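Local coordinates for protein formyltransferase (Francisella tularensis subsp. tularensis, PDB 4NV1) that belongs to the formyltransferase family, forms a two-chain assembly and binds dTDP-4-amino-4,6-dideoxyglucose, at residues A[99-102]-A[108-111]; A[103-108]-A[189-194]. All blocks are in the same frame, centred on the assembly; numbering follows the deposited sequence.

Interaction 1: residues A[99-102]-A[108-111]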
ATOM      1  N   PRO A  99      18.346 -18.812 -18.169  1.00 20.75           N
ATOM      2  CA  PRO A  99      18.785 -17.569 -18.740  1.00 22.61           C
ATOM      3  C   PRO A  99      17.689 -16.493 -18.784  1.00 22.52           C
ATOM      4  O   PRO A  99      17.784 -15.616 -19.633  1.00 22.96           O
ATOM      5  CB  PRO A  99      19.034 -17.959 -20.176  1.00 27.71           C
ATOM      6  CG  PRO A  99      17.924 -18.947 -20.450  1.00 24.04           C
ATOM      7  CD  PRO A  99      17.927 -19.772 -19.200  1.00 23.28           C
ATOM      8  N   TYR A 100      16.631 -16.608 -17.983  1.00 23.82           N
ATOM      9  CA  TYR A 100      15.495 -15.643 -18.004  1.00 24.08           C
ATOM     10  C   TYR A 100      15.685 -14.380 -17.130  1.00 22.42           C
ATOM     11  O   TYR A 100      16.029 -14.479 -15.968  1.00 23.74           O
ATOM     12  CB  TYR A 100      14.200 -16.329 -17.626  1.00 27.16           C
ATOM     13  CG  TYR A 100      13.922 -17.663 -18.317  1.00 25.82           C
ATOM     14  CD1 TYR A 100      14.189 -18.830 -17.633  1.00 27.17           C
ATOM     15  CD2 TYR A 100      13.364 -17.761 -19.589  1.00 30.16           C
ATOM     16  CE1 TYR A 100      13.965 -20.060 -18.197  1.00 29.97           C
ATOM     17  CE2 TYR A 100      13.121 -19.016 -20.195  1.00 26.81           C
ATOM     18  CZ  TYR A 100      13.397 -20.161 -19.477  1.00 35.41           C
ATOM     19  OH  TYR A 100      13.235 -21.464 -19.952  1.00 34.93           O
ATOM     20  N   ASN A 101      15.529 -13.226 -17.747  1.00 21.80           N
ATOM     21  CA  ASN A 101      15.525 -11.894 -17.098  1.00 27.64           C
ATOM     22  C   ASN A 101      16.879 -11.687 -16.469  1.00 26.48           C
ATOM     23  O   ASN A 101      16.996 -11.501 -15.276  1.00 26.95           O
ATOM     24  CB  ASN A 101      14.396 -11.764 -16.076  1.00 23.83           C
ATOM     25  CG  ASN A 101      13.059 -11.595 -16.751  1.00 21.42           C
ATOM     26  OD1 ASN A 101      12.969 -10.932 -17.783  1.00 22.48           O
ATOM     27  ND2 ASN A 101      12.014 -12.171 -16.166  1.00 20.56           N
ATOM     28  N   ARG A 102      17.900 -11.947 -17.278  1.00 27.73           N
ATOM     29  CA  ARG A 102      19.273 -11.711 -16.896  1.00 30.90           C
ATOM     30  C   ARG A 102      19.378 -10.203 -16.742  1.00 31.09           C
ATOM     31  O   ARG A 102      18.644  -9.430 -17.372  1.00 29.14           O
ATOM     32  CB  ARG A 102      20.255 -12.261 -17.959  1.00 28.94           C
ATOM     33  CG  ARG A 102      20.211 -13.784 -17.932  1.00 33.96           C
ATOM     34  CD  ARG A 102      20.707 -14.466 -19.194  1.00 42.31           C
ATOM     35  NE  ARG A 102      21.940 -13.845 -19.629  1.00 54.65           N
ATOM     36  CZ  ARG A 102      22.097 -13.155 -20.752  1.00 63.90           C
ATOM     37  NH1 ARG A 102      21.096 -13.049 -21.621  1.00 63.50           N
ATOM     38  NH2 ARG A 102      23.286 -12.607 -21.000  1.00 69.21           N
ATOM     39  N   VAL A 108      11.499  -8.328 -10.436  1.00 24.76           N
ATOM     40  CA  VAL A 108      10.572  -7.309 -10.880  1.00 22.45           C
ATOM     41  C   VAL A 108      10.064  -7.663 -12.264  1.00 21.64           C
ATOM     42  O   VAL A 108       8.851  -7.756 -12.494  1.00 23.93           O
ATOM     43  CB  VAL A 108      11.181  -5.917 -10.886  1.00 22.05           C
ATOM     44  CG1 VAL A 108      10.178  -4.930 -11.440  1.00 22.27           C
ATOM     45  CG2 VAL A 108      11.624  -5.496  -9.493  1.00 23.69           C
ATOM     46  N   PHE A 109      10.981  -7.870 -13.181  1.00 22.06           N
ATOM     47  CA  PHE A 109      10.626  -8.244 -14.560  1.00 24.75           C
ATOM     48  C   PHE A 109       9.811  -9.538 -14.594  1.00 22.40           C
ATOM     49  O   PHE A 109       8.935  -9.642 -15.410  1.00 25.88           O
ATOM     50  CB  PHE A 109      11.890  -8.327 -15.452  1.00 25.23           C
ATOM     51  CG  PHE A 109      12.400  -6.988 -15.832  1.00 27.67           C
ATOM     52  CD1 PHE A 109      13.310  -6.337 -15.041  1.00 28.28           C
ATOM     53  CD2 PHE A 109      11.901  -6.355 -16.949  1.00 28.86           C
ATOM     54  CE1 PHE A 109      13.703  -5.057 -15.361  1.00 26.07           C
ATOM     55  CE2 PHE A 109      12.256  -5.079 -17.249  1.00 29.17           C
ATOM     56  CZ  PHE A 109      13.216  -4.452 -16.478  1.00 34.39           C
ATOM     57  N   SER A 110      10.027 -10.488 -13.697  1.00 21.82           N
ATOM     58  CA  SER A 110       9.280 -11.732 -13.747  1.00 21.84           C
ATOM     59  C   SER A 110       7.848 -11.500 -13.324  1.00 23.37           C
ATOM     60  O   SER A 110       6.910 -12.083 -13.899  1.00 22.53           O
ATOM     61  CB  SER A 110       9.925 -12.911 -12.971  1.00 19.98           C
ATOM     62  OG  SER A 110      11.028 -13.557 -13.611  1.00 18.06           O
ATOM     63  N   ILE A 111       7.636 -10.591 -12.384  1.00 22.11           N
ATOM     64  CA  ILE A 111       6.285 -10.378 -11.889  1.00 18.49           C
ATOM     65  C   ILE A 111       5.457  -9.807 -13.002  1.00 18.17           C
ATOM     66  O   ILE A 111       4.248 -10.108 -13.159  1.00 22.28           O
ATOM     67  CB  ILE A 111       6.259  -9.478 -10.602  1.00 20.11           C
ATOM     68  CG1 ILE A 111       6.694 -10.253  -9.363  1.00 20.03           C
ATOM     69  CG2 ILE A 111       4.820  -9.055 -10.334  1.00 18.38           C
ATOM     70  CD1 ILE A 111       7.141  -9.379  -8.193  1.00 24.80           C
TER
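Phe109 meets Asn101 through its CB rather than through its ring: Asn101 OD1 rests 3.7 Å from Phe109 CB. The amide of Asn101 lies tilted to the Phe109 aromatic plane, the two being 43° apart, and OD1 comes at the ring obliquely. With CG beside the backbone N and anti to the carbonyl carbon (chi1 -76°), the Phe109 ring is led off toward Asp190 and Met194 of helix 188-195, which leaves the stem of the side chain to the asparagine. One side chain thus serves two neighbours, its stem the loop and its ring helix 188-195, a worked example of how a short loop is fastened to the helix that soon follows it. The loop follows strand 89-94 of the mixed central sheet and carries a cis peptide bond before Pro99, and only five residues separate segment 99-102 from the segment on helix 106-113. Ser110 supplies the polar half of the contact. Asn101 ND2 donates to Ser110 OG over 3.1 Å, the oxygen lying nearly in the amide plane of Asn101, although the N-H points at it with a bend (142°). The same hydroxyl is also bonded to the carbonyl O of Leu115, just past the helix. Asn101 is gripped at its other end too, since OD1 receives bonds from Asn186 ND2 and Asn113 ND2; with partners at both the oxygen and the nitrogen, the orientation of the amide is probably fixed.

Interaction 2: residues A[103-108]-A[189-194]. With 0FX (dTDP-4-amino-4,6-dideoxyglucose), chain I.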
ATOM      1  N   GLY A 103      20.303  -9.767 -15.902  1.00 32.96           N
ATOM      2  CA  GLY A 103      20.458  -8.315 -15.762  1.00 37.27           C
ATOM      3  C   GLY A 103      19.769  -7.797 -14.523  1.00 31.81           C
ATOM      4  O   GLY A 103      19.754  -8.456 -13.488  1.00 28.45           O
ATOM      5  N   TRP A 104      19.190  -6.626 -14.638  1.00 37.70           N
ATOM      6  CA  TRP A 104      18.672  -5.935 -13.445  1.00 43.15           C
ATOM      7  C   TRP A 104      17.263  -6.325 -12.930  1.00 32.23           C
ATOM      8  O   TRP A 104      16.307  -6.397 -13.699  1.00 33.60           O
ATOM      9  CB  TRP A 104      18.785  -4.414 -13.653  1.00 52.55           C
ATOM     10  CG  TRP A 104      20.161  -3.994 -13.269  1.00 68.41           C
ATOM     11  CD1 TRP A 104      21.311  -4.160 -13.993  1.00 74.91           C
ATOM     12  CD2 TRP A 104      20.550  -3.436 -12.015  1.00 74.99           C
ATOM     13  NE1 TRP A 104      22.385  -3.703 -13.272  1.00 76.41           N
ATOM     14  CE2 TRP A 104      21.943  -3.253 -12.055  1.00 76.80           C
ATOM     15  CE3 TRP A 104      19.852  -3.059 -10.863  1.00 89.12           C
ATOM     16  CZ2 TRP A 104      22.650  -2.695 -10.988  1.00 81.42           C
ATOM     17  CZ3 TRP A 104      20.560  -2.518  -9.799  1.00 83.82           C
ATOM     18  CH2 TRP A 104      21.943  -2.340  -9.871  1.00 79.11           C
ATOM     19  N   PHE A 105      17.189  -6.562 -11.621  1.00 33.74           N
ATOM     20  CA  PHE A 105      15.984  -6.813 -10.854  1.00 29.25           C
ATOM     21  C   PHE A 105      15.091  -7.834 -11.534  1.00 27.14           C
ATOM     22  O   PHE A 105      13.952  -7.527 -11.870  1.00 26.12           O
ATOM     23  CB  PHE A 105      15.235  -5.527 -10.648  1.00 31.09           C
ATOM     24  CG  PHE A 105      16.014  -4.486  -9.869  1.00 37.78           C
ATOM     25  CD1 PHE A 105      15.765  -3.146 -10.075  1.00 46.69           C
ATOM     26  CD2 PHE A 105      17.000  -4.829  -8.947  1.00 43.50           C
ATOM     27  CE1 PHE A 105      16.486  -2.172  -9.410  1.00 47.45           C
ATOM     28  CE2 PHE A 105      17.717  -3.852  -8.254  1.00 47.65           C
ATOM     29  CZ  PHE A 105      17.436  -2.519  -8.472  1.00 50.17           C
ATOM     30  N   PRO A 106      15.627  -9.033 -11.707  1.00 24.22           N
ATOM     31  CA  PRO A 106      14.984 -10.199 -12.344  1.00 21.95           C
ATOM     32  C   PRO A 106      13.616 -10.442 -11.806  1.00 20.50           C
ATOM     33  O   PRO A 106      12.683 -10.601 -12.604  1.00 25.05           O
ATOM     34  CB  PRO A 106      15.927 -11.360 -12.056  1.00 20.40           C
ATOM     35  CG  PRO A 106      16.905 -10.850 -11.021  1.00 22.86           C
ATOM     36  CD  PRO A 106      16.951  -9.370 -11.135  1.00 22.58           C
ATOM     37  N   GLN A 107      13.451 -10.396 -10.484  1.00 21.18           N
ATOM     38  CA  GLN A 107      12.133 -10.651  -9.924  1.00 22.24           C
ATOM     39  C   GLN A 107      11.082  -9.583 -10.306  1.00 23.15           C
ATOM     40  O   GLN A 107       9.918  -9.909 -10.566  1.00 21.95           O
ATOM     41  CB  GLN A 107      12.123 -10.985  -8.418  1.00 26.47           C
ATOM     42  CG  GLN A 107      12.147  -9.782  -7.473  1.00 25.68           C
ATOM     43  CD  GLN A 107      13.443  -9.075  -7.521  1.00 25.48           C
ATOM     44  OE1 GLN A 107      14.407  -9.570  -8.120  1.00 24.54           O
ATOM     45  NE2 GLN A 107      13.536  -7.936  -6.828  1.00 28.02           N
ATOM     46  N   VAL A 108      11.499  -8.328 -10.436  1.00 24.76           N
ATOM     47  CA  VAL A 108      10.572  -7.309 -10.880  1.00 22.45           C
ATOM     48  C   VAL A 108      10.064  -7.663 -12.264  1.00 21.64           C
ATOM     49  O   VAL A 108       8.851  -7.756 -12.494  1.00 23.93           O
ATOM     50  CB  VAL A 108      11.181  -5.917 -10.886  1.00 22.05           C
ATOM     51  CG1 VAL A 108      10.178  -4.930 -11.440  1.00 22.27           C
ATOM     52  CG2 VAL A 108      11.624  -5.496  -9.493  1.00 23.69           C
ATOM     53  N   HIS A 189      18.658   0.790 -17.521  1.00 51.08           N
ATOM     54  CA  HIS A 189      17.814   1.691 -18.284  1.00 52.10           C
ATOM     55  C   HIS A 189      16.479   1.027 -18.578  1.00 55.50           C
ATOM     56  O   HIS A 189      15.484   1.725 -18.638  1.00 50.40           O
ATOM     57  CB  HIS A 189      18.519   2.042 -19.598  1.00 56.57           C
ATOM     58  CG  HIS A 189      17.774   2.971 -20.515  1.00 65.88           C
ATOM     59  ND1 HIS A 189      17.757   4.343 -20.348  1.00 64.41           N
ATOM     60  CD2 HIS A 189      17.118   2.731 -21.679  1.00 63.85           C
ATOM     61  CE1 HIS A 189      17.070   4.902 -21.329  1.00 62.82           C
ATOM     62  NE2 HIS A 189      16.670   3.945 -22.150  1.00 65.34           N
ATOM     63  N   ASP A 190      16.425  -0.285 -18.810  1.00 50.44           N
ATOM     64  CA  ASP A 190      15.130  -0.902 -19.083  1.00 49.49           C
ATOM     65  C   ASP A 190      14.257  -0.730 -17.845  1.00 45.05           C
ATOM     66  O   ASP A 190      13.077  -0.460 -17.976  1.00 44.59           O
ATOM     67  CB  ASP A 190      15.236  -2.388 -19.422  1.00 51.15           C
ATOM     68  CG  ASP A 190      15.776  -2.644 -20.826  1.00 53.47           C
ATOM     69  OD1 ASP A 190      15.374  -1.963 -21.798  1.00 47.93           O
ATOM     70  OD2 ASP A 190      16.602  -3.573 -20.945  1.00 51.12           O
ATOM     71  N   TYR A 191      14.855  -0.858 -16.658  1.00 35.92           N
ATOM     72  CA  TYR A 191      14.170  -0.699 -15.399  1.00 36.53           C
ATOM     73  C   TYR A 191      13.668   0.756 -15.289  1.00 41.81           C
ATOM     74  O   TYR A 191      12.461   1.021 -15.119  1.00 33.55           O
ATOM     75  CB  TYR A 191      15.107  -1.085 -14.224  1.00 37.50           C
ATOM     76  CG  TYR A 191      14.475  -0.885 -12.868  1.00 37.93           C
ATOM     77  CD1 TYR A 191      13.472  -1.739 -12.424  1.00 38.94           C
ATOM     78  CD2 TYR A 191      14.845   0.183 -12.041  1.00 40.25           C
ATOM     79  CE1 TYR A 191      12.842  -1.532 -11.213  1.00 44.87           C
ATOM     80  CE2 TYR A 191      14.232   0.401 -10.821  1.00 39.01           C
ATOM     81  CZ  TYR A 191      13.227  -0.456 -10.413  1.00 48.31           C
ATOM     82  OH  TYR A 191      12.592  -0.295  -9.202  1.00 54.24           O
ATOM     83  N   LYS A 192      14.599   1.696 -15.451  1.00 42.13           N
ATOM     84  CA  LYS A 192      14.314   3.116 -15.272  1.00 42.60           C
ATOM     85  C   LYS A 192      13.175   3.599 -16.156  1.00 40.51           C
ATOM     86  O   LYS A 192      12.339   4.348 -15.695  1.00 46.94           O
ATOM     87  CB  LYS A 192      15.591   3.967 -15.336  1.00 45.50           C
ATOM     88  CG  LYS A 192      16.384   3.858 -14.021  1.00 48.56           C
ATOM     89  CD  LYS A 192      17.637   4.747 -13.945  1.00 56.45           C
ATOM     90  CE  LYS A 192      17.557   5.874 -12.902  1.00 59.18           C
ATOM     91  NZ  LYS A 192      18.190   5.571 -11.582  1.00 52.40           N
ATOM     92  N   ASN A 193      13.053   3.096 -17.371  1.00 37.67           N
ATOM     93  CA  ASN A 193      11.909   3.395 -18.207  1.00 43.55           C
ATOM     94  C   ASN A 193      10.548   2.882 -17.733  1.00 41.26           C
ATOM     95  O   ASN A 193       9.548   3.234 -18.319  1.00 46.32           O
ATOM     96  CB  ASN A 193      12.166   2.834 -19.617  1.00 52.01           C
ATOM     97  CG  ASN A 193      13.325   3.529 -20.328  1.00 56.30           C
ATOM     98  OD1 ASN A 193      13.583   4.725 -20.139  1.00 67.87           O
ATOM     99  ND2 ASN A 193      14.045   2.770 -21.142  1.00 59.95           N
ATOM    100  N   MET A 194      10.499   1.975 -16.770  1.00 37.46           N
ATOM    101  CA  MET A 194       9.235   1.420 -16.295  1.00 40.28           C
ATOM    102  C   MET A 194       8.769   2.172 -15.056  1.00 41.97           C
ATOM    103  O   MET A 194       7.651   1.960 -14.585  1.00 40.73           O
ATOM    104  CB  MET A 194       9.404  -0.024 -15.819  1.00 41.50           C
ATOM    105  CG  MET A 194       9.941  -1.011 -16.809  1.00 43.05           C
ATOM    106  SD  MET A 194       9.404  -2.661 -16.322  1.00 45.39           S
ATOM    107  CE  MET A 194      10.407  -2.860 -14.864  1.00 46.45           C
TER
HETATM  108  O4P 0FX I 301      20.847  -7.435  -4.695  1.00 41.81           O
HETATM  109  P2  0FX I 301      21.616  -6.536  -3.692  1.00 55.85           P
HETATM  110  O3P 0FX I 301      21.778  -6.758  -2.203  1.00 35.25           O
HETATM  111  O1G 0FX I 301      22.676  -5.606  -4.427  1.00 45.36           O
HETATM  112  C1G 0FX I 301      23.836  -6.144  -5.015  1.00 46.91           C
HETATM  113  C2G 0FX I 301      24.413  -4.888  -5.648  1.00 49.22           C
HETATM  114  O2G 0FX I 301      24.308  -3.760  -4.774  1.00 44.56           O
HETATM  115  C3G 0FX I 301      23.711  -4.546  -6.948  1.00 48.44           C
HETATM  116  O3G 0FX I 301      24.523  -3.475  -7.474  1.00 50.82           O
HETATM  117  C4G 0FX I 301      23.652  -5.813  -7.823  1.00 52.10           C
HETATM  118  N4A 0FX I 301      23.083  -5.566  -9.140  1.00 54.40           N
HETATM  119  C5G 0FX I 301      22.902  -6.968  -7.148  1.00 45.83           C
HETATM  120  C6G 0FX I 301      22.913  -8.224  -8.010  1.00 43.95           C
HETATM  121  O5G 0FX I 301      23.563  -7.231  -5.909  1.00 45.95           O
HETATM  122  OPP 0FX I 301      20.904  -5.211  -3.163  1.00 45.11           O
HETATM  123  P   0FX I 301      20.053  -4.049  -3.819  1.00 43.28           P
HETATM  124  O1P 0FX I 301      20.821  -3.030  -4.634  1.00 34.81           O
HETATM  125  O2P 0FX I 301      19.308  -3.835  -2.507  1.00 46.85           O
HETATM  126  O5  0FX I 301      18.852  -4.673  -4.698  1.00 41.60           O
HETATM  127  C5  0FX I 301      17.980  -5.609  -4.052  1.00 30.75           C
HETATM  128  C4  0FX I 301      16.543  -5.458  -4.517  1.00 26.03           C
HETATM  129  O4  0FX I 301      15.986  -4.287  -3.948  1.00 25.34           O
HETATM  130  C3  0FX I 301      16.335  -5.304  -5.993  1.00 26.70           C
HETATM  131  O3  0FX I 301      16.081  -6.555  -6.652  1.00 26.12           O
HETATM  132  C2  0FX I 301      15.019  -4.529  -6.079  1.00 26.83           C
HETATM  133  C1  0FX I 301      15.061  -3.671  -4.815  1.00 25.44           C
HETATM  134  N11 0FX I 301      15.369  -2.282  -5.172  1.00 28.03           N
HETATM  135  C61 0FX I 301      16.653  -1.864  -5.188  1.00 30.21           C
HETATM  136  C51 0FX I 301      16.947  -0.565  -5.543  1.00 30.77           C
HETATM  137  C5A 0FX I 301      18.342   0.016  -5.647  1.00 35.97           C
HETATM  138  C21 0FX I 301      14.359  -1.441  -5.472  1.00 28.21           C
HETATM  139  O21 0FX I 301      13.065  -1.817  -5.419  1.00 28.08           O
HETATM  140  N31 0FX I 301      14.576  -0.155  -5.768  1.00 29.04           N
HETATM  141  C41 0FX I 301      15.865   0.245  -5.791  1.00 32.33           C
HETATM  142  O41 0FX I 301      16.188   1.488  -6.129  1.00 27.87           O
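In the pocket for dTDP-4-amino-4,6-dideoxyglucose, Phe105 turns the edge of its ring onto the face of Tyr191. This T-shaped (edge-to-face) pair has centroids 4.7 Å apart and planes at 82°, and Phe105 CD1 sits over the centre of the tyrosine ring, 3.5 Å from Tyr191 CE1. Tyr191 reaches from helix 188-195 toward the loop before helix 106-113 because its CG extends away from the backbone N (chi1 177°). Phe105 is the N-cap residue of that second helix, and its ring is held on both faces: Trp104 CE3 lies over one, while C2 of the ligand lies 3.4 Å above the other, toward the rim. The pairing also illustrates how two family regions share one site, for Phe105 falls in the formyl transferase range and Tyr191 in the C-terminal dimerization range. Neighbouring side chains meet other parts of the ligand, Trp104 the amino sugar and Gln107 the deoxyribose. The amino group of the ligand lies over one face of Trp104, N4A 3.4 Å from Trp104 CZ2, whereas Gln107 NE2 donates an almost straight bond (2.9 Å, 178°) to ligand O3 and is bonded to Ser147 OG as well. One residue further along the helix, Val108 CG1 meets the edge of the Tyr191 ring and approaches Met194 CE at 4.0 Å.

Both contacts are largely buried and both rest on helix 106-113, which they share through Val108, yet they use it for different ends. Interaction 1 is local and largely polar, tying the helix to the loop before it by an amide and a hydroxyl. Interaction 2 is apolar and aromatic, spans some 80 residues of sequence to reach helix 188-195, and borders the bound ligand. Their centres lie about 9 Å apart and they touch directly: Phe109 CZ packs 3.6 Å from Met194 CE, and Asn101 O is 3.4 Å from Pro106 CB. The Phe109 ring therefore runs from the polar contact into the apolar one, on the side of the helix facing 188-195.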